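Local coordinates for protein chitin elicitor receptor kinase 1 (Arabidopsis thaliana, PDB 4EBY) that acts as a plant immune receptor kinase that recognises chitin oligomers through its LysM ectodomain and is activated by chitin-induced dimerization, at residues Phe74-Gln85 and Pro118-Cys129; Cys131-Leu142 and Asn192-Ser200. All coordinates share one frame; numbering follows the deposited sequence.

From the N terminus, the chain first runs through strands 8-13 and 60-70 and then enters strand 74-82. Interaction 1 pairs that strand with strand 122-128 and closes a mostly helical loop holding helices 89-96 and 103-109. The chain turns at once into 131-142. Interaction 2 opens there and closes with the C-terminal tail 192-200, after strands 143-147 and 183-187. The two loops follow each other in series; they neither nest nor cross. Interaction 1 builds one edge of the six-stranded sheet. Interaction 2 ties the tail to the linker before strand 143-147. They touch where L75 CD1 packs on C131 SG, 3.6 Å away.

Interaction 1 (Phe74-Gln85 and Pro118-Cys129); sequences FLGHNFSYSVRQ and PLSATLNVLVNC. With NAG (2-acetamido-2-deoxy-beta-D-glucopyranose), chain D; NAG (2-acetamido-2-deoxy-beta-D-glucopyranose), chain E.
F79 and V127 meet on the packed face of this antiparallel strand pair, with V127 CG2 at the ring edge, 3.6 Å from F79 CE2. Y81, L123 and V125 share that face: Y81 CB rests on V125 CG2, and Y81 and L123 point the same way side by side. Helix 89-96 lies on Y81 and L123. Helix 103-109 is met by V125 and, on the glycan side, by L126. Backbone bonds in the regular antiparallel pattern join H77 to V127, F79 to V125 and Y81 to L123. Beyond them V83 N reaches A121 O at 2.8 Å, almost straight (173°), and V83 CG2 packs on L123 CG.

The other face carries sugar. N78 ND2 and N128 ND2 are each bonded covalently to C1 of a NAG. N124 CG lies anti to the backbone N (chi1 -176°), which sends its amide across to the N78 glycan; there N124 ND2 donates to NAG O5 at 2.9 Å. N124 OD1 accepts from R109. F74 lays one ring face under the N128 sugar, with NAG C5 3.8 Å above the plane, and L126 CD2 sits at the ring edge. The loose, solvent end holds S80, S82 and T122, where a water links S82 OG to S120 O.

The chemistry implies a two-sided strand pair: one face is apolar, and the N-linked sugars probably shield part of the other.

Interaction 2 (Cys131-Leu142 and Asn192-Ser200); sequences CGDESVSKDFGL and NGAFPPFKS
With its CG opposite the backbone N (chi1 -177°), F198 lays its ring against the bend 131-134. The CB of F140 points away from 192-200, but its CG is anti to the carbonyl carbon (chi1 -52°), and this turns the ring back toward F195. The two side chains lie alongside and meet as a T-shaped pair with planes at 88°. F140 points its edge at one face of F195. Its CE1 is displaced toward the rim of that face, 3.6 Å from F195 CG.

F198 buries more surface in the contact than any other residue. E134 N lies over one ring face, offset toward the rim. E134 CB touches F198 CE2 at 3.6 Å, and the E134 and F198 side chains cross at about a right angle. The carbonyls of C131 and F140 sit at the ring edge. L142 CB packs on P196 CG at 3.8 Å.

Two backbone bonds fix the register. F198 N donates to K138 O at 2.9 Å. G141 N donates to P196 O at 2.8 Å. Waters add further links: one joins K138 O to F198 O, another D139 O to F195 O, and a third C131 O to K199 N.

The loop is braced internally. D133 OD1 accepts from S135 N, an Asx turn, and from S135 OG, both from the same face of the carboxylate. S137 OG accepts from D139 N, an ST turn.

The disulfide C5-C131 anchors the start of the loop. Y171 of helix 165-171 touches F140, and P187 of strand 183-187 touches both F140 and F195. Through these two rings the C-terminal tail packs against the last LysM domain, whose helix 165-171 and strand 183-187 lie beside the contact.

Interaction 1 (Phe74-Gln85 and Pro118-Cys129)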
loop_
_atom_site.group_PDB
_atom_site.type_symbol
_atom_site.label_atom_id
_atom_site.label_comp_id
_atom_site.label_asym_id
_atom_site.label_seq_id
_atom_site.Cartn_x
_atom_site.Cartn_y
_atom_site.Cartn_z
ATOM N N PHE A 74 4.339 15.966 1.124
ATOM C CA PHE A 74 4.087 14.701 1.788
ATOM C C PHE A 74 4.551 13.602 0.831
ATOM O O PHE A 74 4.798 13.865 -0.346
ATOM C CB PHE A 74 2.597 14.529 2.135
ATOM C CG PHE A 74 1.691 14.463 0.925
ATOM C CD1 PHE A 74 1.427 13.253 0.317
ATOM C CD2 PHE A 74 1.103 15.611 0.407
ATOM C CE1 PHE A 74 0.606 13.177 -0.801
ATOM C CE2 PHE A 74 0.282 15.537 -0.712
ATOM C CZ PHE A 74 0.044 14.314 -1.318
ATOM N N LEU A 75 4.680 12.388 1.351
ATOM C CA LEU A 75 5.204 11.265 0.576
ATOM C C LEU A 75 4.106 10.381 0.018
ATOM O O LEU A 75 3.155 10.014 0.713
ATOM C CB LEU A 75 6.111 10.420 1.463
ATOM C CG LEU A 75 7.387 11.111 1.945
ATOM C CD1 LEU A 75 8.030 10.241 3.006
ATOM C CD2 LEU A 75 8.327 11.325 0.772
ATOM N N GLY A 76 4.263 10.012 -1.242
ATOM C CA GLY A 76 3.310 9.109 -1.864
ATOM C C GLY A 76 3.715 8.702 -3.264
ATOM O O GLY A 76 4.815 9.004 -3.734
ATOM N N HIS A 77 2.816 7.988 -3.927
ATOM C CA HIS A 77 3.063 7.605 -5.308
ATOM C C HIS A 77 1.784 7.685 -6.129
ATOM O O HIS A 77 0.731 7.270 -5.650
ATOM C CB HIS A 77 3.597 6.183 -5.364
ATOM C CG HIS A 77 3.916 5.734 -6.753
ATOM N ND1 HIS A 77 4.952 6.286 -7.476
ATOM C CD2 HIS A 77 3.311 4.839 -7.558
ATOM C CE1 HIS A 77 4.990 5.714 -8.669
ATOM N NE2 HIS A 77 3.989 4.852 -8.757
ATOM N N ASN A 78 1.899 8.195 -7.356
ATOM C CA ASN A 78 0.790 8.190 -8.317
ATOM C C ASN A 78 0.799 6.907 -9.159
ATOM O O ASN A 78 1.597 6.774 -10.097
ATOM C CB ASN A 78 0.895 9.376 -9.277
ATOM C CG ASN A 78 0.820 10.721 -8.580
ATOM O OD1 ASN A 78 0.205 10.856 -7.520
ATOM N ND2 ASN A 78 1.472 11.725 -9.190
ATOM N N PHE A 79 -0.079 5.971 -8.819
ATOM C CA PHE A 79 -0.337 4.839 -9.716
ATOM C C PHE A 79 -1.267 5.275 -10.835
ATOM O O PHE A 79 -1.834 6.380 -10.818
ATOM C CB PHE A 79 -0.952 3.660 -8.963
ATOM C CG PHE A 79 -0.040 3.055 -7.942
ATOM C CD1 PHE A 79 0.950 2.169 -8.337
ATOM C CD2 PHE A 79 -0.168 3.368 -6.599
ATOM C CE1 PHE A 79 1.805 1.607 -7.406
ATOM C CE2 PHE A 79 0.667 2.799 -5.656
ATOM C CZ PHE A 79 1.666 1.908 -6.062
ATOM N N SER A 80 -1.410 4.411 -11.845
ATOM C CA SER A 80 -2.320 4.701 -12.944
ATOM C C SER A 80 -3.271 3.520 -13.111
ATOM O O SER A 80 -2.873 2.357 -12.969
ATOM C CB SER A 80 -1.550 4.952 -14.246
ATOM O OG SER A 80 -0.798 6.156 -14.184
ATOM N N TYR A 81 -4.528 3.820 -13.415
ATOM C CA TYR A 81 -5.563 2.795 -13.480
ATOM C C TYR A 81 -6.433 2.987 -14.704
ATOM O O TYR A 81 -6.987 4.059 -14.915
ATOM C CB TYR A 81 -6.432 2.823 -12.208
ATOM C CG TYR A 81 -7.581 1.861 -12.287
ATOM C CD1 TYR A 81 -7.374 0.493 -12.115
ATOM C CD2 TYR A 81 -8.869 2.307 -12.560
ATOM C CE1 TYR A 81 -8.421 -0.391 -12.221
ATOM C CE2 TYR A 81 -9.934 1.418 -12.662
ATOM C CZ TYR A 81 -9.696 0.077 -12.496
ATOM O OH TYR A 81 -10.746 -0.800 -12.612
ATOM N N SER A 82 -6.555 1.938 -15.531
ATOM C CA SER A 82 -7.438 2.010 -16.687
ATOM C C SER A 82 -8.848 1.565 -16.314
ATOM O O SER A 82 -9.057 0.455 -15.804
ATOM C CB SER A 82 -6.873 1.184 -17.843
ATOM O OG SER A 82 -7.751 1.255 -18.965
ATOM N N VAL A 83 -9.811 2.452 -16.556
ATOM C CA VAL A 83 -11.190 2.261 -16.128
ATOM C C VAL A 83 -11.917 1.167 -16.899
ATOM O O VAL A 83 -11.846 1.104 -18.138
ATOM C CB VAL A 83 -11.976 3.582 -16.230
ATOM C CG1 VAL A 83 -13.433 3.366 -15.943
ATOM C CG2 VAL A 83 -11.392 4.572 -15.231
ATOM N N ARG A 84 -12.628 0.332 -16.143
ATOM C CA ARG A 84 -13.446 -0.747 -16.696
ATOM C C ARG A 84 -14.947 -0.529 -16.463
ATOM O O ARG A 84 -15.372 0.411 -15.773
ATOM C CB ARG A 84 -12.991 -2.077 -16.094
ATOM C CG ARG A 84 -11.517 -2.368 -16.324
ATOM C CD ARG A 84 -10.962 -3.305 -15.269
ATOM N NE ARG A 84 -11.602 -4.616 -15.322
ATOM C CZ ARG A 84 -11.170 -5.629 -16.066
ATOM N NH1 ARG A 84 -10.092 -5.487 -16.827
ATOM N NH2 ARG A 84 -11.817 -6.785 -16.050
ATOM N N GLN A 85 -15.760 -1.398 -17.059
ATOM C CA GLN A 85 -17.202 -1.239 -17.006
ATOM C C GLN A 85 -17.718 -1.106 -15.581
ATOM O O GLN A 85 -17.363 -1.894 -14.700
ATOM C CB GLN A 85 -17.895 -2.414 -17.708
ATOM C CG GLN A 85 -19.274 -2.082 -18.246
ATOM C CD GLN A 85 -19.216 -1.239 -19.511
ATOM O OE1 GLN A 85 -19.443 -0.027 -19.477
ATOM N NE2 GLN A 85 -18.913 -1.881 -20.638
ATOM N N PRO A 118 -15.717 7.203 -18.114
ATOM C CA PRO A 118 -15.878 6.327 -19.281
ATOM C C PRO A 118 -14.877 5.176 -19.368
ATOM O O PRO A 118 -13.764 5.243 -18.871
ATOM C CB PRO A 118 -15.699 7.296 -20.459
ATOM C CG PRO A 118 -14.786 8.339 -19.925
ATOM C CD PRO A 118 -15.177 8.523 -18.485
ATOM N N LEU A 119 -15.299 4.097 -20.026
ATOM C CA LEU A 119 -14.418 2.984 -20.314
ATOM C C LEU A 119 -13.115 3.493 -20.934
ATOM O O LEU A 119 -13.135 4.316 -21.867
ATOM C CB LEU A 119 -15.127 2.048 -21.303
ATOM C CG LEU A 119 -14.823 0.558 -21.204
ATOM C CD1 LEU A 119 -15.420 0.022 -19.917
ATOM C CD2 LEU A 119 -15.428 -0.166 -22.421
ATOM N N SER A 120 -12.009 3.030 -20.374
ATOM C CA SER A 120 -10.658 3.342 -20.842
ATOM C C SER A 120 -10.137 4.738 -20.496
ATOM O O SER A 120 -9.045 5.111 -20.919
ATOM C CB SER A 120 -10.497 3.031 -22.329
ATOM O OG SER A 120 -10.418 1.618 -22.503
ATOM N N ALA A 121 -10.890 5.489 -19.701
ATOM C CA ALA A 121 -10.285 6.639 -19.023
ATOM C C ALA A 121 -9.137 6.111 -18.165
ATOM O O ALA A 121 -9.129 4.936 -17.769
ATOM C CB ALA A 121 -11.313 7.364 -18.152
ATOM N N THR A 122 -8.160 6.967 -17.867
ATOM C CA THR A 122 -7.091 6.597 -16.961
ATOM C C THR A 122 -7.235 7.485 -15.723
ATOM O O THR A 122 -7.442 8.700 -15.857
ATOM C CB THR A 122 -5.721 6.847 -17.575
ATOM O OG1 THR A 122 -5.569 6.042 -18.764
ATOM C CG2 THR A 122 -4.640 6.489 -16.594
ATOM N N LEU A 123 -7.144 6.858 -14.553
ATOM C CA LEU A 123 -7.163 7.593 -13.292
ATOM C C LEU A 123 -5.771 7.689 -12.727
ATOM O O LEU A 123 -4.981 6.734 -12.789
ATOM C CB LEU A 123 -8.057 6.887 -12.256
ATOM C CG LEU A 123 -9.513 6.635 -12.670
ATOM C CD1 LEU A 123 -10.276 5.996 -11.494
ATOM C CD2 LEU A 123 -10.218 7.918 -13.151
ATOM N N ASN A 124 -5.503 8.851 -12.124
ATOM C CA ASN A 124 -4.353 9.078 -11.260
ATOM C C ASN A 124 -4.756 8.633 -9.857
ATOM O O ASN A 124 -5.731 9.142 -9.296
ATOM C CB ASN A 124 -4.021 10.572 -11.292
ATOM C CG ASN A 124 -2.767 10.919 -10.504
ATOM O OD1 ASN A 124 -2.616 10.523 -9.358
ATOM N ND2 ASN A 124 -1.862 11.667 -11.133
ATOM N N VAL A 125 -4.044 7.634 -9.326
ATOM C CA VAL A 125 -4.404 7.017 -8.043
ATOM C C VAL A 125 -3.297 7.228 -7.029
ATOM O O VAL A 125 -2.214 6.664 -7.176
ATOM C CB VAL A 125 -4.595 5.504 -8.222
ATOM C CG1 VAL A 125 -4.983 4.866 -6.893
ATOM C CG2 VAL A 125 -5.682 5.214 -9.288
ATOM N N LEU A 126 -3.559 8.050 -6.010
ATOM C CA LEU A 126 -2.541 8.353 -5.007
ATOM C C LEU A 126 -2.560 7.369 -3.850
ATOM O O LEU A 126 -3.594 7.137 -3.218
ATOM C CB LEU A 126 -2.764 9.781 -4.471
ATOM C CG LEU A 126 -1.812 10.178 -3.348
ATOM C CD1 LEU A 126 -0.388 10.173 -3.871
ATOM C CD2 LEU A 126 -2.211 11.570 -2.805
ATOM N N VAL A 127 -1.399 6.792 -3.559
ATOM C CA VAL A 127 -1.249 5.971 -2.369
ATOM C C VAL A 127 -0.088 6.580 -1.578
ATOM O O VAL A 127 1.008 6.784 -2.126
ATOM C CB VAL A 127 -0.906 4.520 -2.758
ATOM C CG1 VAL A 127 -0.578 3.698 -1.534
ATOM C CG2 VAL A 127 -2.087 3.864 -3.539
ATOM N N ASN A 128 -0.320 6.873 -0.303
ATOM C CA ASN A 128 0.708 7.531 0.491
ATOM C C ASN A 128 1.702 6.531 1.060
ATOM O O ASN A 128 1.460 5.316 1.048
ATOM C CB ASN A 128 0.048 8.323 1.607
ATOM C CG ASN A 128 -0.651 9.554 1.093
ATOM O OD1 ASN A 128 -0.340 10.048 -0.002
ATOM N ND2 ASN A 128 -1.583 10.084 1.904
ATOM N N CYS A 129 2.838 7.044 1.533
ATOM C CA CYS A 129 3.858 6.164 2.100
ATOM C C CYS A 129 4.639 6.928 3.142
ATOM O O CYS A 129 4.430 8.124 3.319
ATOM C CB CYS A 129 4.804 5.661 0.999
ATOM S SG CYS A 129 5.506 6.960 -0.100
HETATM C C1 NAG D . -2.090 11.402 1.565
HETATM C C2 NAG D . -3.613 11.324 1.705
HETATM C C3 NAG D . -4.275 12.686 1.520
HETATM C C4 NAG D . -3.569 13.772 2.301
HETATM C C5 NAG D . -2.054 13.674 2.138
HETATM C C6 NAG D . -1.321 14.697 2.999
HETATM C C7 NAG D . -4.581 9.254 0.840
HETATM C C8 NAG D . -5.148 8.566 -0.399
HETATM N N2 NAG D . -4.159 10.483 0.655
HETATM O O3 NAG D . -5.639 12.637 1.896
HETATM O O4 NAG D . -4.025 15.020 1.808
HETATM O O5 NAG D . -1.611 12.375 2.476
HETATM O O6 NAG D . -1.614 14.519 4.367
HETATM O O7 NAG D . -4.494 8.680 1.926
HETATM C C1 NAG E . 1.043 13.077 -8.874
HETATM C C2 NAG E . 2.223 13.995 -9.219
HETATM C C3 NAG E . 1.812 15.434 -8.940
HETATM C C4 NAG E . 0.559 15.760 -9.737
HETATM C C5 NAG E . -0.535 14.733 -9.500
HETATM C C6 NAG E . -1.729 15.016 -10.413
HETATM C C7 NAG E . 4.619 13.527 -9.005
HETATM C C8 NAG E . 5.731 13.072 -8.090
HETATM N N2 NAG E . 3.417 13.687 -8.449
HETATM O O3 NAG E . 2.868 16.314 -9.288
HETATM O O4 NAG E . 0.033 17.003 -9.343
HETATM O O5 NAG E . -0.039 13.428 -9.713
HETATM O O6 NAG E . -1.395 14.847 -11.779
HETATM O O7 NAG E . 4.849 13.734 -10.200
HETATM O O HOH W 1 -7.174 3.220 -20.825
#

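Interaction 2 (Cys131-Leu142 and Asn192-Ser200)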
loop_
_atom_site.group_PDB
_atom_site.type_symbol
_atom_site.label_atom_id
_atom_site.label_comp_id
_atom_site.label_asym_id
_atom_site.label_seq_id
_atom_site.Cartn_x
_atom_site.Cartn_y
_atom_site.Cartn_z
ATOM N N CYS A 131 8.835 7.167 4.871
ATOM C CA CYS A 131 10.246 6.788 4.896
ATOM C C CYS A 131 10.778 6.692 6.320
ATOM O O CYS A 131 11.976 6.468 6.519
ATOM C CB CYS A 131 11.096 7.772 4.080
ATOM S SG CYS A 131 10.616 7.797 2.322
ATOM N N GLY A 132 9.893 6.849 7.299
ATOM C CA GLY A 132 10.299 6.798 8.698
ATOM C C GLY A 132 10.384 8.155 9.365
ATOM O O GLY A 132 9.952 9.174 8.818
ATOM N N ASP A 133 10.961 8.161 10.565
ATOM C CA ASP A 133 11.018 9.350 11.396
ATOM C C ASP A 133 12.143 9.090 12.390
ATOM O O ASP A 133 12.035 8.224 13.257
ATOM C CB ASP A 133 9.695 9.540 12.125
ATOM C CG ASP A 133 9.663 10.811 12.952
ATOM O OD1 ASP A 133 10.735 11.401 13.191
ATOM O OD2 ASP A 133 8.556 11.207 13.364
ATOM N N GLU A 134 13.236 9.818 12.227
ATOM C CA GLU A 134 14.424 9.599 13.040
ATOM C C GLU A 134 14.152 9.875 14.517
ATOM O O GLU A 134 14.854 9.359 15.386
ATOM C CB GLU A 134 15.570 10.469 12.528
ATOM C CG GLU A 134 16.947 9.993 12.932
ATOM C CD GLU A 134 18.044 10.815 12.284
ATOM O OE1 GLU A 134 17.720 11.849 11.651
ATOM O OE2 GLU A 134 19.225 10.423 12.405
ATOM N N SER A 135 13.138 10.681 14.806
ATOM C CA SER A 135 12.830 11.005 16.199
ATOM C C SER A 135 12.074 9.859 16.872
ATOM O O SER A 135 11.944 9.824 18.092
ATOM C CB SER A 135 12.061 12.326 16.314
ATOM O OG SER A 135 10.772 12.250 15.733
ATOM N N VAL A 136 11.587 8.918 16.067
ATOM C CA VAL A 136 10.967 7.704 16.590
ATOM C C VAL A 136 11.993 6.594 16.708
ATOM O O VAL A 136 12.138 5.982 17.769
ATOM C CB VAL A 136 9.807 7.223 15.688
ATOM C CG1 VAL A 136 9.243 5.914 16.200
ATOM C CG2 VAL A 136 8.717 8.283 15.624
ATOM N N SER A 137 12.708 6.333 15.617
ATOM C CA SER A 137 13.742 5.311 15.624
ATOM C C SER A 137 14.668 5.453 14.429
ATOM O O SER A 137 14.223 5.758 13.323
ATOM C CB SER A 137 13.110 3.914 15.596
ATOM O OG SER A 137 14.115 2.915 15.497
ATOM N N LYS A 138 15.956 5.200 14.651
ATOM C CA LYS A 138 16.898 5.096 13.544
ATOM C C LYS A 138 16.878 3.710 12.896
ATOM O O LYS A 138 17.533 3.485 11.878
ATOM C CB LYS A 138 18.319 5.419 14.031
ATOM C CG LYS A 138 18.515 6.860 14.474
ATOM C CD LYS A 138 19.712 6.967 15.404
ATOM C CE LYS A 138 20.870 6.111 14.907
ATOM N NZ LYS A 138 21.881 5.873 15.978
ATOM N N ASP A 139 16.126 2.779 13.479
ATOM C CA ASP A 139 16.192 1.379 13.056
ATOM C C ASP A 139 15.314 1.007 11.864
ATOM O O ASP A 139 15.396 -0.113 11.371
ATOM C CB ASP A 139 15.826 0.458 14.220
ATOM C CG ASP A 139 16.869 0.463 15.329
ATOM O OD1 ASP A 139 18.019 0.884 15.082
ATOM O OD2 ASP A 139 16.521 0.044 16.448
ATOM N N PHE A 140 14.461 1.920 11.421
ATOM C CA PHE A 140 13.487 1.578 10.373
ATOM C C PHE A 140 13.416 2.618 9.276
ATOM O O PHE A 140 13.186 3.796 9.547
ATOM C CB PHE A 140 12.087 1.381 10.963
ATOM C CG PHE A 140 12.048 0.418 12.126
ATOM C CD1 PHE A 140 12.175 -0.941 11.915
ATOM C CD2 PHE A 140 11.874 0.883 13.422
ATOM C CE1 PHE A 140 12.152 -1.835 12.967
ATOM C CE2 PHE A 140 11.843 -0.003 14.486
ATOM C CZ PHE A 140 11.979 -1.370 14.255
ATOM N N GLY A 141 13.584 2.162 8.030
ATOM C CA GLY A 141 13.569 3.062 6.895
ATOM C C GLY A 141 12.726 2.537 5.743
ATOM O O GLY A 141 12.707 3.144 4.678
ATOM N N LEU A 142 12.044 1.416 5.956
ATOM C CA LEU A 142 11.156 0.839 4.941
ATOM C C LEU A 142 9.821 0.596 5.614
ATOM O O LEU A 142 9.763 -0.031 6.680
ATOM C CB LEU A 142 11.728 -0.491 4.417
ATOM C CG LEU A 142 10.782 -1.268 3.499
ATOM C CD1 LEU A 142 10.508 -0.482 2.215
ATOM C CD2 LEU A 142 11.398 -2.612 3.128
ATOM N N ASN A 192 14.956 -10.622 2.591
ATOM C CA ASN A 192 15.633 -11.580 3.475
ATOM C C ASN A 192 15.176 -11.519 4.928
ATOM O O ASN A 192 15.700 -12.240 5.784
ATOM C CB ASN A 192 17.132 -11.333 3.445
ATOM C CG ASN A 192 17.721 -11.567 2.087
ATOM O OD1 ASN A 192 17.393 -12.550 1.420
ATOM N ND2 ASN A 192 18.573 -10.649 1.646
ATOM N N GLY A 193 14.228 -10.636 5.217
ATOM C CA GLY A 193 13.679 -10.539 6.557
ATOM C C GLY A 193 14.337 -9.545 7.497
ATOM O O GLY A 193 13.957 -9.470 8.656
ATOM N N ALA A 194 15.311 -8.776 7.015
ATOM C CA ALA A 194 15.932 -7.740 7.841
ATOM C C ALA A 194 15.183 -6.419 7.680
ATOM O O ALA A 194 14.656 -6.134 6.608
ATOM C CB ALA A 194 17.379 -7.556 7.445
ATOM N N PHE A 195 15.153 -5.610 8.734
ATOM C CA PHE A 195 14.589 -4.267 8.627
ATOM C C PHE A 195 15.662 -3.322 8.089
ATOM O O PHE A 195 16.698 -3.124 8.735
ATOM C CB PHE A 195 14.151 -3.744 10.008
ATOM C CG PHE A 195 12.928 -4.428 10.578
ATOM C CD1 PHE A 195 11.658 -4.134 10.102
ATOM C CD2 PHE A 195 13.046 -5.339 11.614
ATOM C CE1 PHE A 195 10.539 -4.753 10.625
ATOM C CE2 PHE A 195 11.925 -5.952 12.150
ATOM C CZ PHE A 195 10.674 -5.660 11.655
ATOM N N PRO A 196 15.424 -2.720 6.915
ATOM C CA PRO A 196 16.323 -1.648 6.482
ATOM C C PRO A 196 16.260 -0.502 7.479
ATOM O O PRO A 196 15.171 -0.166 7.938
ATOM C CB PRO A 196 15.724 -1.210 5.138
ATOM C CG PRO A 196 14.973 -2.408 4.644
ATOM C CD PRO A 196 14.394 -3.021 5.903
ATOM N N PRO A 197 17.416 0.075 7.841
ATOM C CA PRO A 197 17.432 1.161 8.830
ATOM C C PRO A 197 17.031 2.498 8.208
ATOM O O PRO A 197 16.907 2.602 6.982
ATOM C CB PRO A 197 18.896 1.188 9.285
ATOM C CG PRO A 197 19.654 0.720 8.085
ATOM C CD PRO A 197 18.775 -0.332 7.434
ATOM N N PHE A 198 16.810 3.506 9.052
ATOM C CA PHE A 198 16.491 4.838 8.575
ATOM C C PHE A 198 17.686 5.417 7.832
ATOM O O PHE A 198 18.832 5.200 8.228
ATOM C CB PHE A 198 16.135 5.745 9.762
ATOM C CG PHE A 198 15.711 7.125 9.360
ATOM C CD1 PHE A 198 14.464 7.338 8.805
ATOM C CD2 PHE A 198 16.566 8.206 9.513
ATOM C CE1 PHE A 198 14.063 8.606 8.426
ATOM C CE2 PHE A 198 16.169 9.479 9.133
ATOM C CZ PHE A 198 14.916 9.675 8.588
ATOM N N LYS A 199 17.429 6.160 6.763
ATOM C CA LYS A 199 18.503 6.886 6.080
ATOM C C LYS A 199 18.135 8.348 5.866
ATOM O O LYS A 199 17.116 8.651 5.245
ATOM C CB LYS A 199 18.855 6.236 4.740
ATOM C CG LYS A 199 19.513 4.875 4.865
ATOM C CD LYS A 199 20.339 4.542 3.633
ATOM C CE LYS A 199 20.796 3.093 3.663
ATOM N NZ LYS A 199 21.433 2.741 4.961
ATOM N N SER A 200 18.968 9.247 6.383
ATOM C CA SER A 200 18.731 10.683 6.248
ATOM C C SER A 200 18.685 11.113 4.784
ATOM O O SER A 200 19.665 10.967 4.052
ATOM C CB SER A 200 19.808 11.479 6.990
ATOM O OG SER A 200 19.803 11.190 8.378
HETATM O O HOH W 2 14.700 6.652 5.586
HETATM O O HOH W 3 19.691 5.009 10.720
HETATM O O HOH W 4 17.221 -2.036 11.236
HETATM O O HOH W 5 12.367 -0.872 8.115
#